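Local coordinates for protein putative P450-like enzyme (Streptomyces himastatinicus ATCC 53653, PDB 5Z9J) that binds heme and probably acts as a cytochrome P450 monooxygenase in bacterial secondary metabolism, at residues V27-D30 / L35-V38. Residues are numbered along the deposited sequence; the frame is centred on the assembly and turned at random.
Sequences VDYD and LWNV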
# COMPACT_ATOMS: atom_id res chain seq x y z
N VAL A 27 11.45 20.66 -5.40
CA VAL A 27 12.38 19.94 -4.52
C VAL A 27 12.81 20.77 -3.33
O VAL A 27 13.15 21.94 -3.48
CB VAL A 27 13.67 19.51 -5.28
CG1 VAL A 27 14.63 18.80 -4.34
CG2 VAL A 27 13.36 18.65 -6.48
N ASP A 28 12.78 20.19 -2.13
CA ASP A 28 13.33 20.89 -0.95
C ASP A 28 14.07 19.90 -0.05
O ASP A 28 14.09 18.68 -0.28
CB ASP A 28 12.25 21.67 -0.14
CG ASP A 28 11.25 20.78 0.62
OD1 ASP A 28 11.62 19.69 1.16
OD2 ASP A 28 10.07 21.17 0.71
N TYR A 29 14.75 20.47 0.95
CA TYR A 29 15.51 19.69 1.93
C TYR A 29 14.91 19.93 3.32
O TYR A 29 14.60 21.06 3.69
CB TYR A 29 16.99 20.09 1.88
CG TYR A 29 17.90 19.34 2.83
CD1 TYR A 29 18.24 18.02 2.62
CD2 TYR A 29 18.43 19.98 3.96
CE1 TYR A 29 19.07 17.35 3.48
CE2 TYR A 29 19.25 19.32 4.82
CZ TYR A 29 19.58 18.01 4.59
OH TYR A 29 20.40 17.34 5.47
N ASP A 30 14.73 18.86 4.07
CA ASP A 30 14.27 18.97 5.44
C ASP A 30 15.49 18.87 6.36
O ASP A 30 16.05 17.78 6.55
CB ASP A 30 13.24 17.87 5.73
CG ASP A 30 12.52 18.07 7.06
OD1 ASP A 30 13.14 18.57 8.03
OD2 ASP A 30 11.32 17.76 7.12
N LEU A 35 16.60 14.98 5.09
CA LEU A 35 16.15 14.30 3.89
C LEU A 35 15.66 15.29 2.86
O LEU A 35 15.40 16.46 3.18
CB LEU A 35 15.04 13.28 4.21
CG LEU A 35 13.78 13.67 5.00
CD1 LEU A 35 12.78 14.39 4.11
CD2 LEU A 35 13.11 12.43 5.70
N TRP A 36 15.51 14.80 1.63
CA TRP A 36 15.07 15.60 0.50
C TRP A 36 13.66 15.17 0.13
O TRP A 36 13.28 14.00 0.37
CB TRP A 36 16.03 15.43 -0.70
CG TRP A 36 17.46 15.90 -0.46
CD1 TRP A 36 18.45 15.22 0.21
CD2 TRP A 36 18.04 17.13 -0.89
NE1 TRP A 36 19.60 15.97 0.23
CE2 TRP A 36 19.38 17.14 -0.45
CE3 TRP A 36 17.56 18.23 -1.62
CZ2 TRP A 36 20.25 18.21 -0.71
CZ3 TRP A 36 18.42 19.29 -1.87
CH2 TRP A 36 19.75 19.27 -1.42
N ASN A 37 12.87 16.14 -0.35
CA ASN A 37 11.49 15.98 -0.81
C ASN A 37 11.31 16.34 -2.29
O ASN A 37 11.79 17.38 -2.71
CB ASN A 37 10.53 16.86 0.02
CG ASN A 37 10.48 16.48 1.50
OD1 ASN A 37 10.05 15.39 1.84
ND2 ASN A 37 10.91 17.37 2.39
N VAL A 38 10.62 15.49 -3.07
CA VAL A 38 10.23 15.81 -4.47
C VAL A 38 8.70 15.81 -4.60
O VAL A 38 8.06 14.81 -4.23
CB VAL A 38 10.80 14.76 -5.48
CG1 VAL A 38 10.46 15.13 -6.93
CG2 VAL A 38 12.26 14.64 -5.34
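D28 and N37 form a hydrogen-bonded pair of the antiparallel hairpin 27-30/35-38: D28 N reaches N37 O at 3.0 Å, and N37 N returns to D28 O at 2.8 Å. Their side chains add a third bond, N37 ND2 to D28 OD1 (2.7 Å). It enters the syn lone pair and lies in the amide plane, although carboxylate and amide stand 88° apart; CG of D28 sits between its backbone N and carbonyl carbon (chi1 70°), which carries OD1 across to N37. The remaining oxygens are also satisfied, D28 OD2 by the Y39 hydroxyl and N37 OD1 by W311 NE1. D30 N to L35 O (2.6 Å) and the longer L35 N to D30 O (3.2 Å) continue the ladder, while D30 OD1 turns back to L33 N.

On the face of V27, Y29, W36 and V38, mostly apolar, Y29 presents its edge to the W36 indole, planes at 56°, and lays CB 4.0 Å from the six-membered ring centroid; W36 NE1 bonds Q306 OE1. Were W36 an alanine, the Y29 edge is likely to lose the face it packs on, and Q306 OE1 its indole donor. The opposite face, polar but for L35, is satisfied largely by mutual and second-shell bonds, and its D30 and N37 touch bound tris(hydroxyethyl)aminomethane.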